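Local coordinates for protein thiamine phosphate pyrophosphorylase (Bacteroides thetaiotaomicron VPI-5482, PDB 3CEU) that probably acts as a thiamine-phosphate diphosphorylase, joining the pyrimidine and thiazole halves of thiamine phosphate in thiamine diphosphate biosynthesis, at residues A[17-20]-A[21-25]; A[36-39]-A[40-43]; A[189-192]-A[193-197]. One frame throughout, in Å; residues are numbered along the deposited sequence.

Contact 1: residues A[17-20]-A[21-25]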
ATOM      1  N   LYS A  17      15.222   6.593  -5.925  1.00 18.81           N
ATOM      2  CA  LYS A  17      16.218   6.403  -4.866  1.00 21.06           C
ATOM      3  C   LYS A  17      15.522   6.187  -3.538  1.00 21.57           C
ATOM      4  O   LYS A  17      15.893   5.317  -2.752  1.00 23.38           O
ATOM      5  CB  LYS A  17      17.116   7.637  -4.727  1.00 22.72           C
ATOM      6  CG  LYS A  17      18.345   7.674  -5.630  1.00 21.92           C
ATOM      7  CD  LYS A  17      17.999   7.846  -7.093  1.00 29.99           C
ATOM      8  CE  LYS A  17      19.248   8.195  -7.898  1.00 37.35           C
ATOM      9  NZ  LYS A  17      19.803   9.528  -7.494  1.00 31.66           N
ATOM     10  N   ILE A  18      14.511   7.004  -3.280  1.00 21.49           N
ATOM     11  CA  ILE A  18      13.798   6.882  -2.035  1.00 19.67           C
ATOM     12  C   ILE A  18      13.107   5.534  -1.970  1.00 16.99           C
ATOM     13  O   ILE A  18      13.158   4.867  -0.941  1.00 17.97           O
ATOM     14  CB  ILE A  18      12.762   8.011  -1.859  1.00 14.66           C
ATOM     15  CG1 ILE A  18      13.467   9.371  -1.893  1.00 11.45           C
ATOM     16  CG2 ILE A  18      12.039   7.832  -0.528  1.00  8.95           C
ATOM     17  CD1 ILE A  18      12.547  10.565  -1.731  1.00 20.87           C
ATOM     18  N   ILE A  19      12.464   5.126  -3.064  1.00 14.60           N
ATOM     19  CA  ILE A  19      11.769   3.845  -3.079  1.00 11.78           C
ATOM     20  C   ILE A  19      12.731   2.695  -2.827  1.00 14.92           C
ATOM     21  O   ILE A  19      12.446   1.788  -2.044  1.00 19.30           O
ATOM     22  CB  ILE A  19      11.046   3.607  -4.421  1.00 18.67           C
ATOM     23  CG1 ILE A  19       9.861   4.577  -4.540  1.00 29.52           C
ATOM     24  CG2 ILE A  19      10.581   2.136  -4.516  1.00 12.18           C
ATOM     25  CD1 ILE A  19       9.131   4.563  -5.895  1.00 28.25           C
ATOM     26  N   THR A  20      13.877   2.737  -3.490  1.00 20.35           N
ATOM     27  CA  THR A  20      14.874   1.692  -3.342  1.00 19.16           C
ATOM     28  C   THR A  20      15.345   1.623  -1.894  1.00 17.40           C
ATOM     29  O   THR A  20      15.459   0.541  -1.307  1.00 15.67           O
ATOM     30  CB  THR A  20      16.043   1.972  -4.277  1.00 23.85           C
ATOM     31  OG1 THR A  20      15.550   2.023  -5.623  1.00 21.34           O
ATOM     32  CG2 THR A  20      17.102   0.882  -4.160  1.00 23.80           C
ATOM     33  N   ALA A  21      15.588   2.797  -1.323  1.00 12.79           N
ATOM     34  CA  ALA A  21      16.032   2.915   0.058  1.00 20.37           C
ATOM     35  C   ALA A  21      15.000   2.303   1.014  1.00 18.81           C
ATOM     36  O   ALA A  21      15.361   1.716   2.039  1.00 21.63           O
ATOM     37  CB  ALA A  21      16.268   4.397   0.398  1.00  5.93           C
ATOM     38  N   LEU A  22      13.720   2.452   0.677  1.00 18.54           N
ATOM     39  CA  LEU A  22      12.642   1.904   1.495  1.00 19.02           C
ATOM     40  C   LEU A  22      12.606   0.375   1.339  1.00 16.65           C
ATOM     41  O   LEU A  22      12.350  -0.353   2.302  1.00 13.24           O
ATOM     42  CB  LEU A  22      11.287   2.526   1.091  1.00 26.29           C
ATOM     43  CG  LEU A  22      11.130   4.045   1.321  1.00 20.00           C
ATOM     44  CD1 LEU A  22       9.961   4.611   0.524  1.00 17.20           C
ATOM     45  CD2 LEU A  22      10.932   4.309   2.799  1.00 25.45           C
ATOM     46  N   PHE A  23      12.857  -0.126   0.137  1.00 12.74           N
ATOM     47  CA  PHE A  23      12.868  -1.574  -0.031  1.00 16.93           C
ATOM     48  C   PHE A  23      14.025  -2.132   0.806  1.00 21.50           C
ATOM     49  O   PHE A  23      13.849  -3.078   1.573  1.00 26.22           O
ATOM     50  CB  PHE A  23      13.026  -1.960  -1.508  1.00 12.87           C
ATOM     51  CG  PHE A  23      11.724  -1.983  -2.270  1.00 11.21           C
ATOM     52  CD1 PHE A  23      10.658  -2.758  -1.825  1.00 14.99           C
ATOM     53  CD2 PHE A  23      11.568  -1.250  -3.440  1.00 13.59           C
ATOM     54  CE1 PHE A  23       9.460  -2.806  -2.532  1.00 20.62           C
ATOM     55  CE2 PHE A  23      10.370  -1.291  -4.155  1.00 14.38           C
ATOM     56  CZ  PHE A  23       9.318  -2.071  -3.698  1.00 16.73           C
ATOM     57  N   GLU A  24      15.198  -1.518   0.677  1.00 20.11           N
ATOM     58  CA  GLU A  24      16.383  -1.932   1.423  1.00 28.47           C
ATOM     59  C   GLU A  24      16.141  -1.998   2.939  1.00 31.23           C
ATOM     60  O   GLU A  24      16.836  -2.726   3.651  1.00 26.41           O
ATOM     61  CB  GLU A  24      17.545  -0.980   1.112  1.00 29.83           C
ATOM     62  CG  GLU A  24      18.187  -1.218  -0.260  1.00 40.14           C
ATOM     63  CD  GLU A  24      19.154  -0.118  -0.669  1.00 44.68           C
ATOM     64  OE1 GLU A  24      19.960   0.322   0.184  1.00 47.67           O
ATOM     65  OE2 GLU A  24      19.117   0.299  -1.853  1.00 45.22           O
ATOM     66  N   GLU A  25      15.157  -1.242   3.428  1.00 31.69           N
ATOM     67  CA  GLU A  25      14.830  -1.237   4.850  1.00 23.04           C
ATOM     68  C   GLU A  25      13.676  -2.188   5.158  1.00 26.53           C
ATOM     69  O   GLU A  25      13.023  -2.088   6.203  1.00 22.91           O
ATOM     70  CB  GLU A  25      14.485   0.175   5.320  1.00 20.30           C
ATOM     71  CG  GLU A  25      15.638   1.163   5.208  1.00 28.76           C
ATOM     72  CD  GLU A  25      16.843   0.775   6.065  1.00 35.16           C
ATOM     73  OE1 GLU A  25      17.914   1.391   5.891  1.00 37.70           O
ATOM     74  OE2 GLU A  25      16.725  -0.131   6.921  1.00 30.12           O
TER

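Contact 2: residues A[36-39]-A[40-43]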
ATOM      1  N   GLU A  36      -3.770   8.884 -14.211  1.00 34.24           N
ATOM      2  CA  GLU A  36      -3.695   9.563 -15.510  1.00 37.17           C
ATOM      3  C   GLU A  36      -2.273   9.978 -15.885  1.00 34.36           C
ATOM      4  O   GLU A  36      -1.974  11.170 -15.971  1.00 38.56           O
ATOM      5  CB  GLU A  36      -4.579  10.819 -15.489  1.00 38.87           C
ATOM      6  CG  GLU A  36      -6.066  10.595 -15.173  1.00 42.88           C
ATOM      7  CD  GLU A  36      -6.848   9.986 -16.333  1.00 43.63           C
ATOM      8  OE1 GLU A  36      -6.788  10.532 -17.461  1.00 42.45           O
ATOM      9  OE2 GLU A  36      -7.542   8.969 -16.103  1.00 48.30           O
ATOM     10  N   THR A  37      -1.405   9.009 -16.139  1.00 31.36           N
ATOM     11  CA  THR A  37      -0.024   9.336 -16.469  1.00 31.37           C
ATOM     12  C   THR A  37       0.538   8.466 -17.591  1.00 30.70           C
ATOM     13  O   THR A  37       0.261   7.271 -17.645  1.00 28.95           O
ATOM     14  CB  THR A  37       0.845   9.168 -15.219  1.00 37.85           C
ATOM     15  OG1 THR A  37       0.142   9.703 -14.088  1.00 31.47           O
ATOM     16  CG2 THR A  37       2.156   9.909 -15.376  1.00 34.37           C
ATOM     17  N   PRO A  38       1.332   9.060 -18.501  1.00 28.08           N
ATOM     18  CA  PRO A  38       1.934   8.333 -19.622  1.00 29.41           C
ATOM     19  C   PRO A  38       2.718   7.131 -19.115  1.00 27.13           C
ATOM     20  O   PRO A  38       3.572   7.276 -18.240  1.00 20.07           O
ATOM     21  CB  PRO A  38       2.860   9.368 -20.250  1.00 28.63           C
ATOM     22  CG  PRO A  38       2.192  10.652 -19.949  1.00 39.70           C
ATOM     23  CD  PRO A  38       1.744  10.473 -18.525  1.00 34.50           C
ATOM     24  N   ALA A  39       2.434   5.956 -19.670  1.00 25.43           N
ATOM     25  CA  ALA A  39       3.118   4.729 -19.261  1.00 26.56           C
ATOM     26  C   ALA A  39       4.626   4.944 -19.170  1.00 24.61           C
ATOM     27  O   ALA A  39       5.279   4.480 -18.233  1.00 25.83           O
ATOM     28  CB  ALA A  39       2.806   3.610 -20.242  1.00 15.44           C
HETATM   29  N   MSE A  40       5.159   5.649 -20.160  1.00 20.94           N
HETATM   30  CA  MSE A  40       6.576   5.968 -20.238  1.00 33.09           C
HETATM   31  C   MSE A  40       7.195   6.239 -18.862  1.00 31.48           C
HETATM   32  O   MSE A  40       8.198   5.631 -18.486  1.00 30.70           O
HETATM   33  CB  MSE A  40       6.750   7.191 -21.143  1.00 35.80           C
HETATM   34  CG  MSE A  40       8.153   7.742 -21.268  1.00 58.76           C
HETATM   35 SE   MSE A  40       8.084   9.537 -22.025  1.00 85.45          SE
HETATM   36  CE  MSE A  40       7.365   9.102 -23.778  1.00 66.73           C
ATOM     37  N   TYR A  41       6.588   7.141 -18.105  1.00 26.63           N
ATOM     38  CA  TYR A  41       7.101   7.486 -16.784  1.00 22.97           C
ATOM     39  C   TYR A  41       7.129   6.313 -15.800  1.00 23.74           C
ATOM     40  O   TYR A  41       8.036   6.216 -14.972  1.00 17.78           O
ATOM     41  CB  TYR A  41       6.298   8.653 -16.207  1.00 20.73           C
ATOM     42  CG  TYR A  41       6.355   9.884 -17.081  1.00 20.83           C
ATOM     43  CD1 TYR A  41       7.573  10.360 -17.559  1.00 28.93           C
ATOM     44  CD2 TYR A  41       5.196  10.581 -17.415  1.00 28.35           C
ATOM     45  CE1 TYR A  41       7.642  11.502 -18.345  1.00 34.88           C
ATOM     46  CE2 TYR A  41       5.249  11.730 -18.204  1.00 39.17           C
ATOM     47  CZ  TYR A  41       6.480  12.186 -18.665  1.00 41.63           C
ATOM     48  OH  TYR A  41       6.561  13.335 -19.425  1.00 46.95           O
ATOM     49  N   SER A  42       6.154   5.415 -15.896  1.00 20.75           N
ATOM     50  CA  SER A  42       6.119   4.267 -14.999  1.00 17.20           C
ATOM     51  C   SER A  42       7.264   3.331 -15.324  1.00 16.90           C
ATOM     52  O   SER A  42       7.871   2.752 -14.427  1.00 19.13           O
ATOM     53  CB  SER A  42       4.790   3.523 -15.122  1.00 20.06           C
ATOM     54  OG  SER A  42       3.717   4.354 -14.734  1.00 29.16           O
ATOM     55  N   GLU A  43       7.557   3.188 -16.613  1.00 15.74           N
ATOM     56  CA  GLU A  43       8.644   2.323 -17.045  1.00 13.97           C
ATOM     57  C   GLU A  43       9.981   2.898 -16.584  1.00 19.53           C
ATOM     58  O   GLU A  43      10.856   2.161 -16.127  1.00 20.13           O
ATOM     59  CB  GLU A  43       8.645   2.176 -18.570  1.00 24.09           C
ATOM     60  CG  GLU A  43       7.440   1.453 -19.162  1.00 26.86           C
ATOM     61  CD  GLU A  43       7.458   1.463 -20.688  1.00 41.46           C
ATOM     62  OE1 GLU A  43       7.357   2.569 -21.282  1.00 50.92           O
ATOM     63  OE2 GLU A  43       7.572   0.372 -21.300  1.00 41.68           O
TER
HETATM   64  O   HOH W   1       2.072   6.322 -15.793  1.00 31.98           O

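Contact 3: residues A[189-192]-A[193-197]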
ATOM      1  N   ALA A 189      14.586  11.954   6.689  1.00  7.30           N
ATOM      2  CA  ALA A 189      13.345  12.000   7.465  1.00 11.79           C
ATOM      3  C   ALA A 189      12.329  10.968   6.978  1.00 12.93           C
ATOM      4  O   ALA A 189      11.584  10.394   7.770  1.00 24.94           O
ATOM      5  CB  ALA A 189      12.728  13.406   7.406  1.00  8.02           C
ATOM      6  N   VAL A 190      12.284  10.735   5.675  1.00 14.34           N
ATOM      7  CA  VAL A 190      11.349   9.756   5.161  1.00 10.17           C
ATOM      8  C   VAL A 190      11.799   8.356   5.553  1.00 10.93           C
ATOM      9  O   VAL A 190      11.008   7.574   6.074  1.00 15.25           O
ATOM     10  CB  VAL A 190      11.208   9.872   3.632  1.00 14.04           C
ATOM     11  CG1 VAL A 190      10.455   8.657   3.072  1.00 13.22           C
ATOM     12  CG2 VAL A 190      10.442  11.147   3.292  1.00 12.60           C
ATOM     13  N   ILE A 191      13.069   8.043   5.324  1.00 10.24           N
ATOM     14  CA  ILE A 191      13.573   6.720   5.667  1.00 12.63           C
ATOM     15  C   ILE A 191      13.535   6.474   7.172  1.00 13.17           C
ATOM     16  O   ILE A 191      13.177   5.386   7.615  1.00 18.05           O
ATOM     17  CB  ILE A 191      15.020   6.512   5.174  1.00 17.23           C
ATOM     18  CG1 ILE A 191      15.156   6.979   3.721  1.00  9.31           C
ATOM     19  CG2 ILE A 191      15.408   5.028   5.289  1.00  6.70           C
ATOM     20  CD1 ILE A 191      14.159   6.331   2.776  1.00 14.50           C
ATOM     21  N   GLU A 192      13.896   7.477   7.962  1.00 17.24           N
ATOM     22  CA  GLU A 192      13.880   7.308   9.404  1.00 11.40           C
ATOM     23  C   GLU A 192      12.464   7.100   9.910  1.00 14.29           C
ATOM     24  O   GLU A 192      12.221   6.289  10.808  1.00  8.97           O
ATOM     25  CB  GLU A 192      14.532   8.514  10.097  1.00 18.22           C
ATOM     26  CG  GLU A 192      15.990   8.705   9.702  1.00 11.77           C
ATOM     27  CD  GLU A 192      16.682   9.805  10.481  1.00 21.91           C
ATOM     28  OE1 GLU A 192      17.115   9.554  11.622  1.00 37.96           O
ATOM     29  OE2 GLU A 192      16.792  10.931   9.955  1.00 38.31           O
ATOM     30  N   HIS A 193      11.520   7.820   9.322  1.00 13.00           N
ATOM     31  CA  HIS A 193      10.127   7.699   9.743  1.00 12.88           C
ATOM     32  C   HIS A 193       9.538   6.345   9.325  1.00 13.72           C
ATOM     33  O   HIS A 193       8.642   5.824   9.994  1.00 20.15           O
ATOM     34  CB  HIS A 193       9.305   8.841   9.154  1.00  5.47           C
ATOM     35  CG  HIS A 193       7.893   8.875   9.637  1.00 12.44           C
ATOM     36  ND1 HIS A 193       7.563   9.145  10.948  1.00 16.21           N
ATOM     37  CD2 HIS A 193       6.730   8.618   8.995  1.00  3.36           C
ATOM     38  CE1 HIS A 193       6.253   9.046  11.093  1.00  7.46           C
ATOM     39  NE2 HIS A 193       5.727   8.727   9.925  1.00  9.06           N
ATOM     40  N   PHE A 194      10.045   5.770   8.231  1.00 15.46           N
ATOM     41  CA  PHE A 194       9.560   4.466   7.770  1.00 16.70           C
ATOM     42  C   PHE A 194       9.998   3.381   8.757  1.00 22.61           C
ATOM     43  O   PHE A 194       9.200   2.525   9.146  1.00 15.26           O
ATOM     44  CB  PHE A 194      10.100   4.136   6.372  1.00 12.51           C
ATOM     45  CG  PHE A 194       9.852   2.704   5.951  1.00 13.64           C
ATOM     46  CD1 PHE A 194      10.871   1.759   6.015  1.00  6.24           C
ATOM     47  CD2 PHE A 194       8.584   2.289   5.551  1.00 13.64           C
ATOM     48  CE1 PHE A 194      10.628   0.411   5.695  1.00 11.70           C
ATOM     49  CE2 PHE A 194       8.327   0.944   5.228  1.00  8.51           C
ATOM     50  CZ  PHE A 194       9.348   0.006   5.302  1.00  7.95           C
ATOM     51  N   LYS A 195      11.269   3.434   9.156  1.00 17.46           N
ATOM     52  CA  LYS A 195      11.816   2.473  10.100  1.00 20.00           C
ATOM     53  C   LYS A 195      11.023   2.530  11.397  1.00 21.02           C
ATOM     54  O   LYS A 195      10.772   1.497  12.037  1.00 18.67           O
ATOM     55  CB  LYS A 195      13.284   2.774  10.406  1.00 16.23           C
ATOM     56  CG  LYS A 195      14.248   2.565   9.252  1.00 15.48           C
ATOM     57  CD  LYS A 195      15.677   2.666   9.759  1.00 19.96           C
ATOM     58  CE  LYS A 195      16.685   2.415   8.665  1.00 30.30           C
ATOM     59  NZ  LYS A 195      18.069   2.303   9.224  1.00 42.41           N
ATOM     60  N   LYS A 196      10.631   3.737  11.797  1.00 15.94           N
ATOM     61  CA  LYS A 196       9.854   3.879  13.018  1.00  8.39           C
ATOM     62  C   LYS A 196       8.522   3.135  12.836  1.00  9.43           C
ATOM     63  O   LYS A 196       8.166   2.303  13.663  1.00 10.45           O
ATOM     64  CB  LYS A 196       9.614   5.362  13.328  1.00 10.40           C
ATOM     65  CG  LYS A 196       8.730   5.604  14.547  1.00 25.28           C
ATOM     66  CD  LYS A 196       8.264   7.062  14.640  1.00 28.40           C
ATOM     67  CE  LYS A 196       9.366   7.991  15.142  1.00 38.34           C
ATOM     68  NZ  LYS A 196       8.883   9.390  15.356  1.00 43.50           N
ATOM     69  N   LEU A 197       7.808   3.404  11.744  1.00 10.56           N
ATOM     70  CA  LEU A 197       6.532   2.748  11.511  1.00 12.41           C
ATOM     71  C   LEU A 197       6.685   1.233  11.378  1.00 18.01           C
ATOM     72  O   LEU A 197       5.818   0.473  11.811  1.00 12.85           O
ATOM     73  CB  LEU A 197       5.857   3.312  10.256  1.00  7.05           C
ATOM     74  CG  LEU A 197       5.595   4.830  10.217  1.00 10.12           C
ATOM     75  CD1 LEU A 197       4.969   5.220   8.869  1.00 11.75           C
ATOM     76  CD2 LEU A 197       4.659   5.236  11.361  1.00  2.83           C
TER

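Contact 1: residues A[17-20]-A[21-25]
Ile19 and Phe23, one turn apart on the helix, run side by side in the same direction, the methyl CG2 of Ile19 lying 3.5 Å from CE2 of the Phe23 ring. This methyl stands opposite the backbone N of Ile19 (N-CA-CB-CG1 near -69° places the longer branch beside N), which turns it toward the following turn. Thr20 reaches the same ring through its CA, at the ring's edge. Ile18 and Leu22 form a second pair pointing the same way but more loosely, with Ile18 CG2 and Leu22 CD1 4.0 Å apart; Leu22 also packs on Trp176 and Phe194. A valine at Leu22 would probably open a gap beside Ile18 CG2 and thin the packing against those two rings. On the outer side, Glu24 OE2 slants across Thr20 to within 3.1 Å of its methyl CG2, while the hydroxyl OG1 of Thr20 turns back to Asp16 O. Beneath the side chains run four i to i+4 backbone bonds, the straightest from Glu24 N to Thr20 O at 2.9 Å (173°). The helix 15-24 belongs to the beta-alpha-beta unit between strands 2-6 and 29-32: Ile19 and Phe23 rest on Leu30, Phe23 stacks with Tyr53, and Ala21 and Leu22 meet helix 188-201.

Contact 2: residues A[36-39]-A[40-43]
Pro38 and Thr37 make the apolar part of the contact, both reaching the edge of the Tyr41 ring near its plane. Pro38 CD lies 3.6 Å from Tyr41 CD2, with its CG close to CE2, and the two side chains cross at a slant. Thr37 approaches at about a right angle, its CG2 3.7 Å from Tyr41 CD2; chi1 of -42° directs this methyl to the ring and OG1 away, to the carbonyls of Lys34 and Pro35. Among the backbone bonds, Tyr41 N bonds to Pro38 O at 3.0 Å, an i to i+3 bond. Ala39 O takes Glu43 N at 3.1 Å in the regular i to i+4 manner, and a weak bond from Ser42 N as well. A water adds a polar bridge: it lies 2.8 Å from Ser42 OG and gives a weak bond to Thr37 O at 2.8 Å, a carbonyl that also accepts from His62 NE2. Here an i to i+3 bond precedes the i to i+4 bonding of helix 39-48, at the N-terminal end of that helix after the loop from strand 29-32 of the TIM barrel.

Contact 3: residues A[189-192]-A[193-197]
His193 CB lies 3.1 Å from Ala189 O, and the same oxygen accepts the His193 backbone N at 3.0 Å. The tight packing of this part of helix 188-201 belongs to the buried residues His193, Phe194 and Val190. With CG opposite the backbone N (chi1 -174°), the imidazole leaves this turn and its NE2 bonds to Asp174, so both the backbone and the ring of His193 are held. The N of Phe194 bonds to Val190 O at 3.0 Å and weakly to Ile191 O, while its CB rests between those two carbonyls, 3.5 Å from Ile191 O. The Phe194 ring leads away from this turn into the packing against Leu3, Leu22 and Leu175, and Val190 likewise packs beyond the helix, on Ile18 and Leu175. Ile191 lies at the margin, directed to Ala21 and Leu22 of helix 15-24.

The opposite character belongs to Glu192, Lys195 and Lys196, which are solvent-exposed. Here the contact is carried chiefly by the backbone: Lys195 N bonds to Ile191 O at 3.1 Å, nearly straight at 166°, and Lys196 N to Glu192 O at 3.2 Å. Lys195 adds its CG, 3.4 Å from Ile191 O, and its extended chain brings CE only to 4.5 Å from Ile191 CG2. The ammonium groups make long, weak ion pairs, Lys195 with Glu25 and Lys196 with Glu155. The chemistry is thus divided: backbone bonds serve both sides, and the packed side directs its apolar groups to helices 15-24 and 173-176 and to Leu3 of strand 2-6, while the lysines and Glu192 face solvent. The buried polar exception is His193, whose protonated form the nearby Asp174 carboxylate would be expected to favour.

How the contacts relate
Contacts 1 and 3 are partly buried turns of two neighbouring helices, 15-24 and 188-201, with centres about 11 Å apart. They touch directly: Ala21 CB lies 3.7 Å from Ile191 CD1, and Leu22 CD2 lies 3.7 Å from Phe194 CB, so apolar side chains form the joint between the first and last helices of the barrel, with a long, weak Glu25-Lys195 ion pair at its margin. Contact 2 stands apart at the surface, about 20 Å between centres from contact 1 and 27 Å from contact 3. Bonding of the i to i+4 kind runs along the first and third and only begins in 36-43, where apolar packing is confined to an aromatic edge and a water bridges loop and helix.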